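Local atomic coordinates of DNA ligase (Archaeoglobus fulgidus, PDB entry 3GDE), a protein that probably seals nicks in double-stranded DNA during replication, recombination and repair, joining 3'-hydroxyl and 5'-phosphate ends at the expense of ATP. Residues V64-L69 with G92-V97; R484-S489 with I498-F503. All blocks are in the same frame, centred on the assembly; numbering follows the deposited sequence.

Contact 1 (V64-L69 with G92-V97); sequences VGIGLL and GDLGLV
Leu94 pushes its CD2 methyl into the corner between Ile66 and Leu69, two side chains a little under one helical turn apart on the facing segment. Its closest approach is to Ile66, where Leu94 CD2 lies 3.6 Å from Ile66 CG1; the next carbon out, Ile66 CD1, is 3.8 Å from the same methyl. On the other flank Leu69 CD2 comes within 3.8 Å of Leu94 CD2, and Leu69 CB is almost as near. The reach of Leu94 follows from its first torsion: with CG swung away from the backbone N (chi1 -162°), the branch extends across a gap of 8.8 Å between Ile66 CA and Leu94 CA. All the contact across the gap is apolar, and all three residues are buried. The setting is the all-helical DNA-binding domain, where the first turns of helices 66-77 and 94-108 meet, with Ile88 of helix 81-91 touching both Ile66 and Leu94. Each helix starts directly after an N-cap residue, Gly65 in one case and Asp93 in the other. Asp93 gives a side-chain cap: its OD2 accepts from Leu96 N at 3.0 Å through the lone pair turned away from OD1, with an N-H...O angle of 143°. That oxygen also forms a salt bridge with Arg160 NE, tying the capped end to helix 152-162, whose Thr159 packs on Leu94.

Contact 2 (R484-S489 with I498-F503); sequences RPLIVS and IPKYVF
The CA atoms of Leu486 and Ile498 lie 5.3 Å apart, and the two backbones are joined by one hydrogen bond, Ile498 N to Leu486 O, 3.1 Å long with an N-H...O angle of 162°. The Ile498 side chain lies beside that oxygen: CG1 sits beside the backbone N (chi1 -66°), which sets it 3.9 Å from Leu486 O. The same CG1 meets Val488 CG2 at 4.1 Å, the two side chains crossing at about a right angle. This pairing continues the antiparallel hairpin of strands 487-491 and 494-497 at its open end, within the OB-fold domain; further into the hairpin Val488 and Ser489 both face Glu496, forming a classic beta bulge. Leu486 CB faces Ile498 CB at 4.2 Å, and the CD1 methyl of Leu486 reaches on toward the residues that lead into strand 502-506. There it is 3.6 Å from Lys500 CB and equally close to Tyr501 CE1, approaching the ring obliquely. Lys500, bent along its chain, places CD 3.6 Å above one face of the Tyr501 ring, offset toward the rim, while Met482 of helix 473-483 also touches Tyr501. An alanine in place of Ile498 would lack CG1, CG2 and CD1, and would probably open a gap beside Val488 CG2 and the Leu486 carbonyl oxygen.

How the contacts relate
Contact 1 closes in the chain before contact 2 opens, and the adenylation domain lies between them in sequence, yet their centres are only about 12 Å apart. They share no helix or sheet: 64-69 and 92-97 belong to the helical DNA-binding domain, 484-489 and 498-503 to the OB-fold domain. The evidence that they form part of one interface is direct touching. Ile66 CD1 packs against Ile498 CD1 at 3.6 Å, Ile66 CG2 reaches Pro485 CB at 3.9 Å, and Gly92 O approaches Val488 CG2 at 3.2 Å. Such inter-domain packing is consistent with the tightly closed conformation of this ligase.

Contact 1 (V64-L69 with G92-V97)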
loop_
_atom_site.group_PDB
_atom_site.type_symbol
_atom_site.label_atom_id
_atom_site.label_comp_id
_atom_site.label_asym_id
_atom_site.label_seq_id
_atom_site.Cartn_x
_atom_site.Cartn_y
_atom_site.Cartn_z
ATOM N N VAL A 64 -5.026 14.581 -7.007
ATOM C CA VAL A 64 -4.252 15.549 -7.762
ATOM C C VAL A 64 -3.158 14.829 -8.562
ATOM O O VAL A 64 -2.189 14.306 -7.993
ATOM C CB VAL A 64 -3.658 16.641 -6.835
ATOM C CG1 VAL A 64 -2.724 17.553 -7.593
ATOM C CG2 VAL A 64 -4.777 17.461 -6.209
ATOM N N GLY A 65 -3.346 14.792 -9.883
ATOM C CA GLY A 65 -2.355 14.237 -10.806
ATOM C C GLY A 65 -1.335 15.283 -11.211
ATOM O O GLY A 65 -1.570 16.506 -11.050
ATOM N N ILE A 66 -0.206 14.815 -11.743
ATOM C CA ILE A 66 0.874 15.703 -12.162
ATOM C C ILE A 66 0.426 16.826 -13.130
ATOM O O ILE A 66 1.005 17.918 -13.134
ATOM C CB ILE A 66 2.098 14.905 -12.720
ATOM C CG1 ILE A 66 3.348 15.793 -12.722
ATOM C CG2 ILE A 66 1.805 14.282 -14.110
ATOM C CD1 ILE A 66 4.641 15.083 -12.991
ATOM N N GLY A 67 -0.595 16.544 -13.941
ATOM C CA GLY A 67 -1.166 17.518 -14.871
ATOM C C GLY A 67 -1.747 18.745 -14.179
ATOM O O GLY A 67 -1.596 19.862 -14.672
ATOM N N LEU A 68 -2.414 18.537 -13.041
ATOM C CA LEU A 68 -2.896 19.641 -12.205
ATOM C C LEU A 68 -1.758 20.469 -11.639
ATOM O O LEU A 68 -1.867 21.695 -11.554
ATOM C CB LEU A 68 -3.784 19.131 -11.060
ATOM C CG LEU A 68 -5.263 18.916 -11.361
ATOM C CD1 LEU A 68 -5.457 17.902 -12.474
ATOM C CD2 LEU A 68 -5.993 18.484 -10.109
ATOM N N LEU A 69 -0.668 19.806 -11.259
ATOM C CA LEU A 69 0.537 20.493 -10.785
ATOM C C LEU A 69 1.159 21.388 -11.859
ATOM O O LEU A 69 1.556 22.525 -11.572
ATOM C CB LEU A 69 1.572 19.487 -10.258
ATOM C CG LEU A 69 1.682 19.224 -8.756
ATOM C CD1 LEU A 69 0.334 19.332 -8.053
ATOM C CD2 LEU A 69 2.311 17.874 -8.484
ATOM N N GLY A 92 14.986 16.122 -13.251
ATOM C CA GLY A 92 14.694 14.750 -12.815
ATOM C C GLY A 92 13.656 14.652 -11.699
ATOM O O GLY A 92 13.368 13.561 -11.206
ATOM N N ASP A 93 13.079 15.791 -11.318
ATOM C CA ASP A 93 12.139 15.857 -10.205
ATOM C C ASP A 93 11.292 17.109 -10.332
ATOM O O ASP A 93 11.829 18.187 -10.553
ATOM C CB ASP A 93 12.903 15.878 -8.874
ATOM C CG ASP A 93 11.986 15.867 -7.681
ATOM O OD1 ASP A 93 11.457 14.789 -7.345
ATOM O OD2 ASP A 93 11.781 16.939 -7.077
ATOM N N LEU A 94 9.973 16.967 -10.193
ATOM C CA LEU A 94 9.082 18.119 -10.271
ATOM C C LEU A 94 9.241 19.050 -9.066
ATOM O O LEU A 94 9.005 20.260 -9.188
ATOM C CB LEU A 94 7.618 17.701 -10.452
ATOM C CG LEU A 94 6.643 18.776 -10.963
ATOM C CD1 LEU A 94 6.977 19.279 -12.385
ATOM C CD2 LEU A 94 5.224 18.264 -10.915
ATOM N N GLY A 95 9.639 18.488 -7.920
ATOM C CA GLY A 95 9.915 19.269 -6.715
ATOM C C GLY A 95 11.007 20.295 -6.969
ATOM O O GLY A 95 10.842 21.473 -6.646
ATOM N N LEU A 96 12.111 19.848 -7.571
ATOM C CA LEU A 96 13.232 20.727 -7.895
ATOM C C LEU A 96 12.871 21.766 -8.954
ATOM O O LEU A 96 13.416 22.870 -8.963
ATOM C CB LEU A 96 14.454 19.911 -8.331
ATOM C CG LEU A 96 15.090 18.983 -7.287
ATOM C CD1 LEU A 96 16.195 18.144 -7.913
ATOM C CD2 LEU A 96 15.624 19.762 -6.082
ATOM N N VAL A 97 11.942 21.413 -9.836
ATOM C CA VAL A 97 11.427 22.351 -10.818
ATOM C C VAL A 97 10.560 23.419 -10.151
ATOM O O VAL A 97 10.713 24.609 -10.440
ATOM C CB VAL A 97 10.631 21.641 -11.937
ATOM C CG1 VAL A 97 9.966 22.664 -12.865
ATOM C CG2 VAL A 97 11.548 20.719 -12.726
#

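Contact 2 (R484-S489 with I498-F503)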
loop_
_atom_site.group_PDB
_atom_site.type_symbol
_atom_site.label_atom_id
_atom_site.label_comp_id
_atom_site.label_asym_id
_atom_site.label_seq_id
_atom_site.Cartn_x
_atom_site.Cartn_y
_atom_site.Cartn_z
ATOM N N ARG A 484 3.763 8.230 -19.945
ATOM C CA ARG A 484 4.296 9.412 -20.616
ATOM C C ARG A 484 4.451 10.639 -19.689
ATOM O O ARG A 484 5.542 11.197 -19.619
ATOM C CB ARG A 484 3.476 9.738 -21.878
ATOM C CG ARG A 484 4.093 10.823 -22.746
ATOM C CD ARG A 484 3.318 11.034 -24.051
ATOM N NE ARG A 484 3.959 10.346 -25.174
ATOM C CZ ARG A 484 3.393 9.396 -25.914
ATOM N NH1 ARG A 484 2.144 8.994 -25.673
ATOM N NH2 ARG A 484 4.084 8.851 -26.909
ATOM N N PRO A 485 3.374 11.041 -18.961
ATOM C CA PRO A 485 3.473 12.225 -18.077
ATOM C C PRO A 485 4.512 12.088 -16.964
ATOM O O PRO A 485 4.995 13.090 -16.437
ATOM C CB PRO A 485 2.081 12.318 -17.450
ATOM C CG PRO A 485 1.191 11.532 -18.341
ATOM C CD PRO A 485 2.024 10.441 -18.909
ATOM N N LEU A 486 4.851 10.846 -16.628
ATOM C CA LEU A 486 5.731 10.548 -15.509
ATOM C C LEU A 486 7.198 10.460 -15.911
ATOM O O LEU A 486 8.041 10.160 -15.065
ATOM C CB LEU A 486 5.297 9.243 -14.821
ATOM C CG LEU A 486 3.840 9.073 -14.362
ATOM C CD1 LEU A 486 3.720 7.782 -13.565
ATOM C CD2 LEU A 486 3.328 10.260 -13.526
ATOM N N ILE A 487 7.506 10.715 -17.186
ATOM C CA ILE A 487 8.897 10.643 -17.650
ATOM C C ILE A 487 9.714 11.795 -17.073
ATOM O O ILE A 487 9.396 12.978 -17.248
ATOM C CB ILE A 487 9.055 10.551 -19.193
ATOM C CG1 ILE A 487 8.558 9.190 -19.717
ATOM C CG2 ILE A 487 10.528 10.760 -19.591
ATOM C CD1 ILE A 487 8.296 9.141 -21.228
ATOM N N VAL A 488 10.784 11.411 -16.394
ATOM C CA VAL A 488 11.534 12.300 -15.548
ATOM C C VAL A 488 13.018 12.254 -15.987
ATOM O O VAL A 488 13.861 13.030 -15.541
ATOM C CB VAL A 488 11.272 11.883 -14.075
ATOM C CG1 VAL A 488 12.418 11.071 -13.483
ATOM C CG2 VAL A 488 10.929 13.079 -13.241
ATOM N N SER A 489 13.306 11.325 -16.885
ATOM C CA SER A 489 14.618 11.201 -17.500
ATOM C C SER A 489 14.413 10.503 -18.832
ATOM O O SER A 489 13.658 9.535 -18.920
ATOM C CB SER A 489 15.580 10.399 -16.609
ATOM O OG SER A 489 16.768 10.035 -17.300
ATOM N N ILE A 498 8.682 8.646 -12.468
ATOM C CA ILE A 498 8.179 8.846 -11.108
ATOM C C ILE A 498 7.519 7.532 -10.677
ATOM O O ILE A 498 6.587 7.076 -11.330
ATOM C CB ILE A 498 7.112 9.975 -11.060
ATOM C CG1 ILE A 498 7.729 11.332 -11.389
ATOM C CG2 ILE A 498 6.388 10.009 -9.700
ATOM C CD1 ILE A 498 6.740 12.305 -11.985
ATOM N N PRO A 499 8.025 6.905 -9.603
ATOM C CA PRO A 499 7.428 5.653 -9.117
ATOM C C PRO A 499 5.945 5.834 -8.765
ATOM O O PRO A 499 5.594 6.736 -8.008
ATOM C CB PRO A 499 8.262 5.310 -7.876
ATOM C CG PRO A 499 9.058 6.544 -7.559
ATOM C CD PRO A 499 9.209 7.307 -8.826
ATOM N N LYS A 500 5.091 4.992 -9.336
ATOM C CA LYS A 500 3.649 5.207 -9.289
ATOM C C LYS A 500 2.894 3.891 -9.527
ATOM O O LYS A 500 2.086 3.455 -8.709
ATOM C CB LYS A 500 3.265 6.236 -10.361
ATOM C CG LYS A 500 2.218 7.250 -9.963
ATOM C CD LYS A 500 0.845 6.861 -10.410
ATOM C CE LYS A 500 0.057 8.088 -10.831
ATOM N NZ LYS A 500 -1.385 7.951 -10.484
ATOM N N TYR A 501 3.191 3.250 -10.646
ATOM C CA TYR A 501 2.422 2.086 -11.069
ATOM C C TYR A 501 3.098 0.782 -10.682
ATOM O O TYR A 501 4.326 0.686 -10.646
ATOM C CB TYR A 501 2.118 2.167 -12.569
ATOM C CG TYR A 501 1.234 3.351 -12.917
ATOM C CD1 TYR A 501 1.725 4.414 -13.684
ATOM C CD2 TYR A 501 -0.081 3.425 -12.446
ATOM C CE1 TYR A 501 0.929 5.509 -13.991
ATOM C CE2 TYR A 501 -0.898 4.519 -12.745
ATOM C CZ TYR A 501 -0.386 5.560 -13.520
ATOM O OH TYR A 501 -1.193 6.650 -13.834
ATOM N N VAL A 502 2.278 -0.208 -10.360
ATOM C CA VAL A 502 2.765 -1.514 -9.937
ATOM C C VAL A 502 2.270 -2.581 -10.928
ATOM O O VAL A 502 1.082 -2.624 -11.255
ATOM C CB VAL A 502 2.290 -1.828 -8.474
ATOM C CG1 VAL A 502 2.533 -3.287 -8.100
ATOM C CG2 VAL A 502 2.970 -0.877 -7.473
ATOM N N PHE A 503 3.185 -3.420 -11.415
ATOM C CA PHE A 503 2.819 -4.546 -12.286
ATOM C C PHE A 503 2.806 -5.837 -11.483
ATOM O O PHE A 503 3.665 -6.032 -10.627
ATOM C CB PHE A 503 3.843 -4.749 -13.414
ATOM C CG PHE A 503 3.796 -3.722 -14.510
ATOM C CD1 PHE A 503 2.791 -2.763 -14.571
ATOM C CD2 PHE A 503 4.772 -3.738 -15.513
ATOM C CE1 PHE A 503 2.759 -1.827 -15.591
ATOM C CE2 PHE A 503 4.747 -2.810 -16.549
ATOM C CZ PHE A 503 3.743 -1.848 -16.588
#